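Local structure of D-alanyl transferase DltD (Enterococcus faecalis, 6O93) at residues Ser46-Arg51 with Arg353-Val358; Leu60-Lys63 with Tyr68-Phe71; Tyr342-Ala345 with His349-Trp352. The protein is a D-alanyl transferase of lipoteichoic acid biosynthesis that probably takes part in attaching D-alanine to this polymer of Gram-positive bacteria. All coordinates share one frame; numbering follows the deposited sequence.

From the N terminus, strand 40-44 of the five-stranded parallel sheet leads into S46-R51, which contact 1 joins to helix 352-367 some 300 residues later, closing a loop that spans most of the chain. Contacts 2 and 3 both nest inside it, one after the other without crossing. Contact 2 closes the short turn between helix 57-63 and edge strand 69-73, the second half of a beta-alpha-beta unit begun by strand 40-44. Contact 3 folds the segment before helix 352-367 back on itself. It touches contact 1 through S47 and H349, and through R353 and Y342, with centres about 7 Å apart. Contact 2 meets contact 1 where L60 packs on L356, but does not touch contact 3.

Contact 1 of 3, residues Ser46-Arg51 with Arg353-Val358; sequences SSELSR and RGWLAV. With NA (sodium ion), chain K; PO4 (phosphate ion), chain F.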
loop_
_atom_site.group_PDB
_atom_site.type_symbol
_atom_site.label_atom_id
_atom_site.label_comp_id
_atom_site.label_asym_id
_atom_site.label_seq_id
_atom_site.Cartn_x
_atom_site.Cartn_y
_atom_site.Cartn_z
ATOM N N SER A 46 -3.293 1.276 -0.982
ATOM C CA SER A 46 -4.642 0.729 -0.904
ATOM C C SER A 46 -5.543 1.408 -1.936
ATOM O O SER A 46 -5.129 1.589 -3.086
ATOM C CB SER A 46 -5.181 0.859 0.527
ATOM O OG SER A 46 -5.049 2.174 1.034
ATOM N N SER A 47 -6.771 1.783 -1.556
ATOM C CA SER A 47 -7.761 2.190 -2.550
ATOM C C SER A 47 -7.378 3.472 -3.283
ATOM O O SER A 47 -7.881 3.712 -4.387
ATOM C CB SER A 47 -9.133 2.365 -1.893
ATOM O OG SER A 47 -9.110 3.366 -0.889
ATOM N N GLU A 48 -6.504 4.299 -2.709
ATOM C CA GLU A 48 -6.131 5.543 -3.373
ATOM C C GLU A 48 -5.407 5.297 -4.692
ATOM O O GLU A 48 -5.412 6.174 -5.563
ATOM C CB GLU A 48 -5.259 6.398 -2.448
ATOM C CG GLU A 48 -3.851 5.859 -2.185
ATOM C CD GLU A 48 -3.834 4.659 -1.257
ATOM O OE1 GLU A 48 -4.854 4.411 -0.577
ATOM O OE2 GLU A 48 -2.797 3.965 -1.207
ATOM N N LEU A 49 -4.789 4.126 -4.859
ATOM C CA LEU A 49 -4.045 3.830 -6.077
ATOM C C LEU A 49 -4.918 3.872 -7.327
ATOM O O LEU A 49 -4.395 4.096 -8.423
ATOM C CB LEU A 49 -3.382 2.454 -5.963
ATOM C CG LEU A 49 -2.336 2.298 -4.857
ATOM C CD1 LEU A 49 -1.839 0.865 -4.793
ATOM C CD2 LEU A 49 -1.171 3.253 -5.066
ATOM N N SER A 50 -6.227 3.661 -7.193
ATOM C CA SER A 50 -7.118 3.612 -8.346
ATOM C C SER A 50 -7.610 4.984 -8.786
ATOM O O SER A 50 -8.296 5.077 -9.810
ATOM C CB SER A 50 -8.326 2.720 -8.040
ATOM O OG SER A 50 -9.123 3.276 -7.007
ATOM N N ARG A 51 -7.278 6.046 -8.050
ATOM C CA ARG A 51 -7.721 7.398 -8.389
ATOM C C ARG A 51 -6.879 7.912 -9.553
ATOM O O ARG A 51 -5.974 8.736 -9.406
ATOM C CB ARG A 51 -7.628 8.312 -7.175
ATOM C CG ARG A 51 -8.909 8.383 -6.363
ATOM C CD ARG A 51 -9.384 7.011 -5.918
ATOM N NE ARG A 51 -10.617 7.103 -5.143
ATOM C CZ ARG A 51 -11.228 6.070 -4.574
ATOM N NH1 ARG A 51 -10.725 4.847 -4.683
ATOM N NH2 ARG A 51 -12.346 6.263 -3.888
ATOM N N ARG A 353 -3.880 17.203 -8.112
ATOM C CA ARG A 353 -2.647 17.856 -7.697
ATOM C C ARG A 353 -1.880 17.060 -6.650
ATOM O O ARG A 353 -0.664 17.236 -6.524
ATOM C CB ARG A 353 -2.946 19.256 -7.160
ATOM C CG ARG A 353 -3.468 20.222 -8.214
ATOM C CD ARG A 353 -3.613 21.617 -7.639
ATOM N NE ARG A 353 -2.322 22.166 -7.241
ATOM C CZ ARG A 353 -2.158 23.131 -6.341
ATOM N NH1 ARG A 353 -3.209 23.663 -5.728
ATOM N NH2 ARG A 353 -0.937 23.560 -6.050
ATOM N N GLY A 354 -2.558 16.191 -5.898
ATOM C CA GLY A 354 -1.854 15.352 -4.942
ATOM C C GLY A 354 -0.949 14.341 -5.622
ATOM O O GLY A 354 0.220 14.188 -5.257
ATOM N N TRP A 355 -1.479 13.636 -6.623
ATOM C CA TRP A 355 -0.661 12.668 -7.347
ATOM C C TRP A 355 0.463 13.356 -8.113
ATOM O O TRP A 355 1.576 12.825 -8.198
ATOM C CB TRP A 355 -1.533 11.847 -8.295
ATOM C CG TRP A 355 -2.228 10.712 -7.616
ATOM C CD1 TRP A 355 -3.573 10.526 -7.496
ATOM C CD2 TRP A 355 -1.608 9.604 -6.952
ATOM N NE1 TRP A 355 -3.831 9.367 -6.803
ATOM C CE2 TRP A 355 -2.640 8.782 -6.458
ATOM C CE3 TRP A 355 -0.280 9.225 -6.729
ATOM C CZ2 TRP A 355 -2.388 7.608 -5.756
ATOM C CZ3 TRP A 355 -0.031 8.055 -6.033
ATOM C CH2 TRP A 355 -1.080 7.261 -5.555
ATOM N N LEU A 356 0.194 14.535 -8.679
ATOM C CA LEU A 356 1.253 15.287 -9.345
ATOM C C LEU A 356 2.398 15.578 -8.386
ATOM O O LEU A 356 3.572 15.418 -8.740
ATOM C CB LEU A 356 0.696 16.591 -9.919
ATOM C CG LEU A 356 1.704 17.463 -10.676
ATOM C CD1 LEU A 356 2.138 16.783 -11.973
ATOM C CD2 LEU A 356 1.132 18.845 -10.951
ATOM N N ALA A 357 2.075 16.011 -7.163
ATOM C CA ALA A 357 3.111 16.261 -6.168
ATOM C C ALA A 357 3.837 14.975 -5.797
ATOM O O ALA A 357 5.069 14.955 -5.693
ATOM C CB ALA A 357 2.500 16.912 -4.927
ATOM N N VAL A 358 3.089 13.888 -5.593
ATOM C CA VAL A 358 3.718 12.605 -5.291
ATOM C C VAL A 358 4.595 12.162 -6.453
ATOM O O VAL A 358 5.725 11.696 -6.257
ATOM C CB VAL A 358 2.647 11.548 -4.959
ATOM C CG1 VAL A 358 3.267 10.160 -4.907
ATOM C CG2 VAL A 358 1.965 11.877 -3.640
HETATM NA NA NA K . -6.518 4.560 1.240
HETATM P P PO4 F . -8.454 1.739 2.532
HETATM O O1 PO4 F . -7.827 0.433 2.961
HETATM O O2 PO4 F . -8.028 2.835 3.481
HETATM O O3 PO4 F . -9.960 1.611 2.553
HETATM O O4 PO4 F . -8.007 2.083 1.133
#
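With CG beside its backbone N (chi1 -82°), W355 sends its indole off helix 352-367 toward the 3-10 turn of E48 and its neighbours. The edge of the six-membered ring meets the main chain there: CZ2 lies 3.4 Å from E48 O, close to the ring plane. L49 crosses the indole at about a right angle, bringing CD2 to 4.0 Å from W355 CH2. A broad, largely apolar side chain suits this buried place, since it reaches from the helix to the loop and presents mostly carbon to E48 O and L49.

E48 is bent at chi2 (-74°), which turns its carboxylate back toward S46. Its OE1 binds the sodium ion at 2.5 Å, while OE2 accepts a nearly straight bond of 2.7 Å from S46 N on its syn side, though 35° out of the carboxylate plane. S46 OG, 2.8 Å from the sodium, and S104 complete the protein's share of the site. The phosphate, probably from the crystallisation liquor, contributes O4, which accepts from S47 N; S47 OG, 2.6 Å from PO4 O4, donates to it too, and G77 N is hydrogen-bonded to the phosphate as well.

S47 OG also hydrogen-bonds H349 NE2, and H349 in turn meets D346. In an SGNH-hydrolase-like protein this is consistent with a Ser-His-Asp triad, and the phosphate may mark a pocket that can accept an anion.

Contact 2 of 3, residues Leu60-Lys63 with Tyr68-Phe71; sequences LSEK and YRPF
R69 and E62 form a salt bridge within the beta-alpha-beta unit of strand 40-44, helix 57-63 and strand 69-73, linking the helix to the strand that follows it. R69 NH2 gives E62 OE1 a straight bond of 3.2 Å at 170°, while R69 NE reaches E62 OE2 only weakly, at 3.5 Å. The planes of carboxylate and guanidinium stand 74° apart, and OE1 is met from above the carboxylate plane. E62 also has a long, weak ion pair with K14.

The third nitrogen of R69 turns back on its own chain: NH1 donates to Y68 O at 2.9 Å and also to R66 O in the connecting turn. Together these bonds fix the rotation of the guanidinium. One of its faces covers the helix backbone, with S61 O 3.4 Å above the plane and over its centre, where the partial negative charge of a carbonyl would favour the cation. Arginine suits the place, as its planar group can meet a carboxylate and backbone carbonyls at its edge while a face lies over S61 O.

Next to it, S61 is small enough for strand and helix to come close, R69 and S61 CA atoms being 6.0 Å apart. Its hydroxyl bonds back to P57 O in the helix, and Y68 OH goes to D363. P70 CD closes against S61 OG at 3.7 Å.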
loop_
_atom_site.group_PDB
_atom_site.type_symbol
_atom_site.label_atom_id
_atom_site.label_comp_id
_atom_site.label_asym_id
_atom_site.label_seq_id
_atom_site.Cartn_x
_atom_site.Cartn_y
_atom_site.Cartn_z
ATOM N N LEU A 60 1.601 9.673 -16.040
ATOM C CA LEU A 60 2.737 10.548 -16.307
ATOM C C LEU A 60 3.958 9.749 -16.746
ATOM O O LEU A 60 4.704 10.181 -17.633
ATOM C CB LEU A 60 3.056 11.381 -15.063
ATOM C CG LEU A 60 1.969 12.371 -14.628
ATOM C CD1 LEU A 60 2.294 12.981 -13.278
ATOM C CD2 LEU A 60 1.790 13.465 -15.669
ATOM N N SER A 61 4.179 8.580 -16.140
ATOM C CA SER A 61 5.339 7.772 -16.507
ATOM C C SER A 61 5.228 7.268 -17.941
ATOM O O SER A 61 6.229 7.220 -18.665
ATOM C CB SER A 61 5.491 6.600 -15.538
ATOM O OG SER A 61 5.847 7.051 -14.244
ATOM N N GLU A 62 4.022 6.888 -18.367
ATOM C CA GLU A 62 3.826 6.435 -19.741
ATOM C C GLU A 62 3.880 7.604 -20.719
ATOM O O GLU A 62 4.457 7.485 -21.807
ATOM C CB GLU A 62 2.491 5.699 -19.856
ATOM C CG GLU A 62 2.250 5.007 -21.190
ATOM C CD GLU A 62 3.194 3.846 -21.428
ATOM O OE1 GLU A 62 4.133 3.994 -22.236
ATOM O OE2 GLU A 62 3.005 2.788 -20.795
ATOM N N LYS A 63 3.286 8.740 -20.349
ATOM C CA LYS A 63 3.257 9.889 -21.249
ATOM C C LYS A 63 4.663 10.349 -21.606
ATOM O O LYS A 63 4.940 10.679 -22.765
ATOM C CB LYS A 63 2.467 11.033 -20.609
ATOM C CG LYS A 63 2.417 12.315 -21.436
ATOM C CD LYS A 63 1.804 12.088 -22.809
ATOM C CE LYS A 63 1.588 13.407 -23.537
ATOM N NZ LYS A 63 0.992 13.223 -24.887
ATOM N N TYR A 68 11.034 3.746 -15.980
ATOM C CA TYR A 68 10.349 2.928 -14.992
ATOM C C TYR A 68 8.852 3.142 -15.141
ATOM O O TYR A 68 8.399 4.136 -15.714
ATOM C CB TYR A 68 10.786 3.270 -13.561
ATOM C CG TYR A 68 10.326 4.636 -13.104
ATOM C CD1 TYR A 68 9.104 4.803 -12.463
ATOM C CD2 TYR A 68 11.109 5.762 -13.322
ATOM C CE1 TYR A 68 8.678 6.051 -12.050
ATOM C CE2 TYR A 68 10.693 7.013 -12.913
ATOM C CZ TYR A 68 9.477 7.151 -12.278
ATOM O OH TYR A 68 9.062 8.398 -11.872
ATOM N N ARG A 69 8.084 2.194 -14.609
ATOM C CA ARG A 69 6.640 2.307 -14.541
ATOM C C ARG A 69 6.210 1.870 -13.149
ATOM O O ARG A 69 6.816 0.952 -12.578
ATOM C CB ARG A 69 5.933 1.439 -15.591
ATOM C CG ARG A 69 6.213 1.832 -17.032
ATOM C CD ARG A 69 5.596 3.175 -17.381
ATOM N NE ARG A 69 5.742 3.483 -18.801
ATOM C CZ ARG A 69 6.864 3.923 -19.360
ATOM N NH1 ARG A 69 7.953 4.112 -18.626
ATOM N NH2 ARG A 69 6.899 4.177 -20.661
ATOM N N PRO A 70 5.193 2.501 -12.571
ATOM C CA PRO A 70 4.631 1.973 -11.325
ATOM C C PRO A 70 3.984 0.618 -11.548
ATOM O O PRO A 70 3.480 0.312 -12.632
ATOM C CB PRO A 70 3.589 3.025 -10.925
ATOM C CG PRO A 70 3.979 4.263 -11.665
ATOM C CD PRO A 70 4.583 3.788 -12.947
ATOM N N PHE A 71 4.007 -0.204 -10.504
ATOM C CA PHE A 71 3.239 -1.447 -10.469
ATOM C C PHE A 71 2.351 -1.374 -9.233
ATOM O O PHE A 71 2.818 -1.584 -8.110
ATOM C CB PHE A 71 4.144 -2.673 -10.442
ATOM C CG PHE A 71 3.449 -3.940 -10.864
ATOM C CD1 PHE A 71 2.537 -4.558 -10.024
ATOM C CD2 PHE A 71 3.701 -4.504 -12.101
ATOM C CE1 PHE A 71 1.892 -5.716 -10.412
ATOM C CE2 PHE A 71 3.061 -5.665 -12.495
ATOM C CZ PHE A 71 2.157 -6.271 -11.649
#

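Contact 3 of 3, residues Tyr342-Ala345 with His349-Trp352; sequences YFMA and HLGW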
loop_
_atom_site.group_PDB
_atom_site.type_symbol
_atom_site.label_atom_id
_atom_site.label_comp_id
_atom_site.label_asym_id
_atom_site.label_seq_id
_atom_site.Cartn_x
_atom_site.Cartn_y
_atom_site.Cartn_z
ATOM N N TYR A 342 -7.721 21.068 -4.816
ATOM C CA TYR A 342 -7.616 20.074 -5.882
ATOM C C TYR A 342 -6.536 19.034 -5.600
ATOM O O TYR A 342 -6.116 18.307 -6.507
ATOM C CB TYR A 342 -7.358 20.746 -7.235
ATOM C CG TYR A 342 -8.218 21.966 -7.478
ATOM C CD1 TYR A 342 -9.603 21.864 -7.528
ATOM C CD2 TYR A 342 -7.647 23.218 -7.657
ATOM C CE1 TYR A 342 -10.393 22.976 -7.748
ATOM C CE2 TYR A 342 -8.430 24.337 -7.878
ATOM C CZ TYR A 342 -9.802 24.210 -7.922
ATOM O OH TYR A 342 -10.585 25.320 -8.142
ATOM N N PHE A 343 -6.082 18.945 -4.348
ATOM C CA PHE A 343 -5.053 17.978 -3.980
ATOM C C PHE A 343 -5.625 16.567 -3.892
ATOM O O PHE A 343 -4.980 15.602 -4.320
ATOM C CB PHE A 343 -4.425 18.384 -2.646
ATOM C CG PHE A 343 -3.037 17.847 -2.429
ATOM C CD1 PHE A 343 -1.935 18.509 -2.947
ATOM C CD2 PHE A 343 -2.831 16.697 -1.689
ATOM C CE1 PHE A 343 -0.654 18.026 -2.742
ATOM C CE2 PHE A 343 -1.553 16.210 -1.478
ATOM C CZ PHE A 343 -0.462 16.878 -2.006
ATOM N N MET A 344 -6.828 16.435 -3.350
ATOM C CA MET A 344 -7.472 15.147 -3.159
ATOM C C MET A 344 -8.536 14.924 -4.226
ATOM O O MET A 344 -9.105 15.872 -4.771
ATOM C CB MET A 344 -8.108 15.067 -1.769
ATOM C CG MET A 344 -7.148 15.381 -0.636
ATOM S SD MET A 344 -5.718 14.288 -0.628
ATOM C CE MET A 344 -6.437 12.773 0.008
ATOM N N ALA A 345 -8.792 13.649 -4.524
ATOM C CA ALA A 345 -9.864 13.300 -5.448
ATOM C C ALA A 345 -11.220 13.327 -4.763
ATOM O O ALA A 345 -12.233 13.611 -5.409
ATOM C CB ALA A 345 -9.614 11.916 -6.051
ATOM N N HIS A 349 -8.743 10.164 -0.584
ATOM C CA HIS A 349 -7.936 9.594 -1.657
ATOM C C HIS A 349 -7.212 10.693 -2.427
ATOM O O HIS A 349 -7.824 11.695 -2.811
ATOM C CB HIS A 349 -8.810 8.774 -2.607
ATOM C CG HIS A 349 -9.504 7.629 -1.942
ATOM N ND1 HIS A 349 -10.821 7.688 -1.539
ATOM C CD2 HIS A 349 -9.060 6.398 -1.596
ATOM C CE1 HIS A 349 -11.161 6.539 -0.980
ATOM N NE2 HIS A 349 -10.110 5.740 -1.002
ATOM N N LEU A 350 -5.912 10.494 -2.650
ATOM C CA LEU A 350 -5.128 11.426 -3.447
ATOM C C LEU A 350 -5.788 11.654 -4.799
ATOM O O LEU A 350 -6.396 10.749 -5.378
ATOM C CB LEU A 350 -3.706 10.896 -3.651
ATOM C CG LEU A 350 -2.764 10.967 -2.448
ATOM C CD1 LEU A 350 -1.530 10.111 -2.694
ATOM C CD2 LEU A 350 -2.366 12.405 -2.165
ATOM N N GLY A 351 -5.651 12.878 -5.307
ATOM C CA GLY A 351 -6.273 13.288 -6.545
ATOM C C GLY A 351 -5.306 14.048 -7.438
ATOM O O GLY A 351 -4.087 13.889 -7.360
ATOM N N TRP A 352 -5.887 14.896 -8.286
ATOM C CA TRP A 352 -5.173 15.553 -9.376
ATOM C C TRP A 352 -3.844 16.155 -8.935
ATOM O O TRP A 352 -2.781 15.679 -9.344
ATOM C CB TRP A 352 -6.062 16.635 -9.996
ATOM C CG TRP A 352 -7.368 16.104 -10.506
ATOM C CD1 TRP A 352 -7.627 15.637 -11.761
ATOM C CD2 TRP A 352 -8.589 15.980 -9.771
ATOM N NE1 TRP A 352 -8.936 15.230 -11.854
ATOM C CE2 TRP A 352 -9.548 15.430 -10.644
ATOM C CE3 TRP A 352 -8.966 16.279 -8.458
ATOM C CZ2 TRP A 352 -10.860 15.175 -10.248
ATOM C CZ3 TRP A 352 -10.268 16.025 -8.068
ATOM C CH2 TRP A 352 -11.198 15.478 -8.959
#
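W352 turns the edge of its indole to the loop Y342-A345: M344 O lies near the ring plane, 3.5 Å from CZ3, with Y342 O also at the edge, while A345 CA comes in obliquely. The ring of F343 has M344 SD in its plane at one edge, and L350 CD2 meets its CE2 obliquely at 4.0 Å, the two side chains running side by side.

Between these groups the backbones pair in a single beta bridge, M344 with L350. G351 N donates to F343 O at 3.0 Å and A345 N to H349 O at 2.8 Å. Glycine suits position 351, because a beta carbon there would run into A345 N and M344 C; the residue is also the N-cap of helix 352-367. M344, bent at chi2 and chi3, curls its methyl CE to 3.3 Å from H349 C, which is close packing.

W352 then packs on A227, I230 and A231 of helix 220-233, whereas F343 and L350 lie against A357 and V358 of helix 352-367, so the folded segment joins these two helices in the stretch that follows strand 331-333.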